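Local structure of p22 protein (Trypanosoma brucei, 3JV1) at residues A[37-45]-A[161-169]. The protein acts as an accessory factor in editing of the cytochrome oxidase subunit II RNA and belongs to the Mam33 family. Sequence-based numbering, arbitrary orientation.
Sequences DRKPGVTHF and FSLWSEQAD
With CG trans to the main-chain N (chi1 -180°) and a bend at chi2 (-90°), R38 carries its guanidinium along helix 152-181 to D169. There R38 NH2 forms a salt bridge with D169 OD1 at 3.2 Å. The same oxygen accepts a straight hydrogen bond from G41 N, 2.8 Å from D169 OD1 and arriving from above the carboxylate plane. G41 sits in the type II turn K39-V42, at backbone angles that favour glycine. One water accepts from R38 NE (2.7 Å) and can donate to V42 O and D169 OD2. W164 CZ3 lies over the rim of one guanidinium face and P40 CA over the rim of the opposite one, while S165 CB lies 3.5 Å from R38 NH2. Two turns earlier in the helix, R38 CG meets the edge of F161, which also points edge-to-face at F45, with ring planes 74° apart; the side chains of F45 and F161 also touch I36 of strand 35-37. Y125 of the second subunit packs on D169, and G41 and H44 make backbone hydrogen bonds to that subunit. One carboxylate thus ties the loop between strands 35-37 and 46-51 to helix 152-181, and the neighbouring charge of R38 probably favours the ionised form of D169 beside the subunit interface.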
loop_
_atom_site.group_PDB
_atom_site.type_symbol
_atom_site.label_atom_id
_atom_site.label_comp_id
_atom_site.label_asym_id
_atom_site.label_seq_id
_atom_site.Cartn_x
_atom_site.Cartn_y
_atom_site.Cartn_z
ATOM N N ASP A 37 -15.346 -12.279 -15.169
ATOM C CA ASP A 37 -13.977 -12.722 -15.316
ATOM C C ASP A 37 -13.515 -13.220 -13.955
ATOM O O ASP A 37 -13.002 -12.450 -13.142
ATOM C CB ASP A 37 -13.135 -11.541 -15.813
ATOM C CG ASP A 37 -11.653 -11.819 -15.796
ATOM O OD1 ASP A 37 -11.233 -12.884 -16.292
ATOM O OD2 ASP A 37 -10.904 -10.951 -15.293
ATOM N N ARG A 38 -13.734 -14.511 -13.710
ATOM C CA ARG A 38 -13.356 -15.151 -12.452
ATOM C C ARG A 38 -12.703 -16.505 -12.705
ATOM O O ARG A 38 -13.234 -17.342 -13.437
ATOM C CB ARG A 38 -14.588 -15.331 -11.553
ATOM C CG ARG A 38 -14.315 -15.987 -10.190
ATOM C CD ARG A 38 -14.447 -17.501 -10.249
ATOM N NE ARG A 38 -14.081 -18.135 -8.985
ATOM C CZ ARG A 38 -14.104 -19.450 -8.771
ATOM N NH1 ARG A 38 -14.480 -20.280 -9.738
ATOM N NH2 ARG A 38 -13.745 -19.939 -7.589
ATOM N N LYS A 39 -11.537 -16.704 -12.106
ATOM C CA LYS A 39 -10.804 -17.959 -12.240
ATOM C C LYS A 39 -10.549 -18.540 -10.858
ATOM O O LYS A 39 -10.358 -17.803 -9.896
ATOM C CB LYS A 39 -9.463 -17.733 -12.946
ATOM C CG LYS A 39 -9.578 -17.419 -14.428
ATOM C CD LYS A 39 -9.199 -15.980 -14.734
ATOM C CE LYS A 39 -7.740 -15.716 -14.405
ATOM N NZ LYS A 39 -7.310 -14.370 -14.877
ATOM N N PRO A 40 -10.555 -19.875 -10.741
ATOM C CA PRO A 40 -10.313 -20.529 -9.452
ATOM C C PRO A 40 -9.028 -19.982 -8.833
ATOM O O PRO A 40 -8.023 -19.828 -9.527
ATOM C CB PRO A 40 -10.172 -21.999 -9.838
ATOM C CG PRO A 40 -11.078 -22.121 -11.031
ATOM C CD PRO A 40 -10.762 -20.871 -11.811
ATOM N N GLY A 41 -9.062 -19.672 -7.539
ATOM C CA GLY A 41 -7.871 -19.159 -6.880
ATOM C C GLY A 41 -7.691 -17.653 -6.952
ATOM O O GLY A 41 -6.802 -17.102 -6.306
ATOM N N VAL A 42 -8.521 -16.989 -7.753
ATOM C CA VAL A 42 -8.464 -15.541 -7.896
ATOM C C VAL A 42 -9.689 -14.968 -7.190
ATOM O O VAL A 42 -10.816 -15.166 -7.633
ATOM C CB VAL A 42 -8.487 -15.123 -9.380
ATOM C CG1 VAL A 42 -8.443 -13.618 -9.494
ATOM C CG2 VAL A 42 -7.298 -15.731 -10.109
ATOM N N THR A 43 -9.463 -14.263 -6.087
ATOM C CA THR A 43 -10.559 -13.698 -5.311
ATOM C C THR A 43 -11.097 -12.366 -5.858
ATOM O O THR A 43 -12.306 -12.125 -5.832
ATOM C CB THR A 43 -10.137 -13.561 -3.816
ATOM O OG1 THR A 43 -11.189 -12.943 -3.058
ATOM C CG2 THR A 43 -8.885 -12.736 -3.697
ATOM N N HIS A 44 -10.221 -11.514 -6.376
ATOM C CA HIS A 44 -10.660 -10.231 -6.922
ATOM C C HIS A 44 -11.022 -10.299 -8.407
ATOM O O HIS A 44 -10.233 -9.930 -9.265
ATOM C CB HIS A 44 -9.578 -9.175 -6.692
ATOM C CG HIS A 44 -9.347 -8.867 -5.245
ATOM N ND1 HIS A 44 -8.307 -8.080 -4.807
ATOM C CD2 HIS A 44 -10.027 -9.244 -4.136
ATOM C CE1 HIS A 44 -8.351 -7.986 -3.491
ATOM N NE2 HIS A 44 -9.387 -8.683 -3.059
ATOM N N PHE A 45 -12.229 -10.759 -8.699
ATOM C CA PHE A 45 -12.690 -10.887 -10.074
ATOM C C PHE A 45 -13.244 -9.576 -10.636
ATOM O O PHE A 45 -13.437 -8.591 -9.914
ATOM C CB PHE A 45 -13.761 -11.982 -10.159
ATOM C CG PHE A 45 -14.991 -11.703 -9.334
ATOM C CD1 PHE A 45 -16.041 -10.956 -9.856
ATOM C CD2 PHE A 45 -15.099 -12.190 -8.030
ATOM C CE1 PHE A 45 -17.182 -10.697 -9.097
ATOM C CE2 PHE A 45 -16.233 -11.938 -7.257
ATOM C CZ PHE A 45 -17.281 -11.189 -7.790
ATOM N N PHE A 161 -21.978 -14.409 -4.949
ATOM C CA PHE A 161 -20.937 -15.008 -5.774
ATOM C C PHE A 161 -19.616 -15.133 -5.008
ATOM O O PHE A 161 -18.915 -16.128 -5.131
ATOM C CB PHE A 161 -20.704 -14.194 -7.051
ATOM C CG PHE A 161 -19.957 -14.954 -8.104
ATOM C CD1 PHE A 161 -20.615 -15.889 -8.897
ATOM C CD2 PHE A 161 -18.588 -14.793 -8.260
ATOM C CE1 PHE A 161 -19.921 -16.653 -9.829
ATOM C CE2 PHE A 161 -17.879 -15.553 -9.187
ATOM C CZ PHE A 161 -18.548 -16.485 -9.973
ATOM N N SER A 162 -19.282 -14.116 -4.223
ATOM C CA SER A 162 -18.048 -14.129 -3.445
ATOM C C SER A 162 -18.022 -15.271 -2.439
ATOM O O SER A 162 -16.990 -15.901 -2.249
ATOM C CB SER A 162 -17.859 -12.797 -2.711
ATOM O OG SER A 162 -17.499 -11.760 -3.610
ATOM N N LEU A 163 -19.153 -15.526 -1.789
ATOM C CA LEU A 163 -19.228 -16.604 -0.812
ATOM C C LEU A 163 -19.035 -17.945 -1.491
ATOM O O LEU A 163 -18.298 -18.807 -1.006
ATOM C CB LEU A 163 -20.579 -16.602 -0.102
ATOM C CG LEU A 163 -20.818 -15.526 0.951
ATOM C CD1 LEU A 163 -22.228 -15.678 1.482
ATOM C CD2 LEU A 163 -19.796 -15.647 2.079
ATOM N N TRP A 164 -19.700 -18.119 -2.623
ATOM C CA TRP A 164 -19.595 -19.360 -3.361
ATOM C C TRP A 164 -18.177 -19.606 -3.869
ATOM O O TRP A 164 -17.664 -20.718 -3.761
ATOM C CB TRP A 164 -20.575 -19.352 -4.528
ATOM C CG TRP A 164 -20.386 -20.496 -5.451
ATOM C CD1 TRP A 164 -20.904 -21.749 -5.324
ATOM C CD2 TRP A 164 -19.573 -20.510 -6.624
ATOM N NE1 TRP A 164 -20.460 -22.548 -6.348
ATOM C CE2 TRP A 164 -19.641 -21.812 -7.161
ATOM C CE3 TRP A 164 -18.789 -19.546 -7.273
ATOM C CZ2 TRP A 164 -18.954 -22.180 -8.325
ATOM C CZ3 TRP A 164 -18.106 -19.910 -8.426
ATOM C CH2 TRP A 164 -18.194 -21.217 -8.940
ATOM N N SER A 165 -17.530 -18.578 -4.415
ATOM C CA SER A 165 -16.181 -18.763 -4.931
ATOM C C SER A 165 -15.166 -18.907 -3.801
ATOM O O SER A 165 -14.158 -19.590 -3.954
ATOM C CB SER A 165 -15.788 -17.617 -5.872
ATOM O OG SER A 165 -15.756 -16.376 -5.202
ATOM N N GLU A 166 -15.430 -18.268 -2.668
ATOM C CA GLU A 166 -14.530 -18.385 -1.531
ATOM C C GLU A 166 -14.523 -19.848 -1.093
ATOM O O GLU A 166 -13.473 -20.425 -0.809
ATOM C CB GLU A 166 -15.004 -17.504 -0.374
ATOM C CG GLU A 166 -14.186 -17.679 0.887
ATOM C CD GLU A 166 -14.647 -16.788 2.028
ATOM O OE1 GLU A 166 -15.867 -16.750 2.312
ATOM O OE2 GLU A 166 -13.783 -16.134 2.649
ATOM N N GLN A 167 -15.714 -20.436 -1.060
ATOM C CA GLN A 167 -15.905 -21.823 -0.664
ATOM C C GLN A 167 -15.180 -22.743 -1.638
ATOM O O GLN A 167 -14.523 -23.704 -1.235
ATOM C CB GLN A 167 -17.407 -22.139 -0.633
ATOM C CG GLN A 167 -17.756 -23.596 -0.367
ATOM C CD GLN A 167 -17.180 -24.098 0.932
ATOM O OE1 GLN A 167 -17.277 -23.435 1.965
ATOM N NE2 GLN A 167 -16.583 -25.282 0.894
ATOM N N ALA A 168 -15.298 -22.446 -2.924
ATOM C CA ALA A 168 -14.635 -23.239 -3.950
ATOM C C ALA A 168 -13.116 -23.071 -3.836
ATOM O O ALA A 168 -12.367 -24.034 -3.966
ATOM C CB ALA A 168 -15.109 -22.803 -5.331
ATOM N N ASP A 169 -12.665 -21.843 -3.596
ATOM C CA ASP A 169 -11.235 -21.580 -3.468
ATOM C C ASP A 169 -10.664 -22.303 -2.258
ATOM O O ASP A 169 -9.534 -22.787 -2.291
ATOM C CB ASP A 169 -10.957 -20.076 -3.336
ATOM C CG ASP A 169 -11.118 -19.332 -4.649
ATOM O OD1 ASP A 169 -11.174 -19.981 -5.717
ATOM O OD2 ASP A 169 -11.173 -18.087 -4.610
HETATM O O HOH W 1 -12.130 -17.489 -7.223
#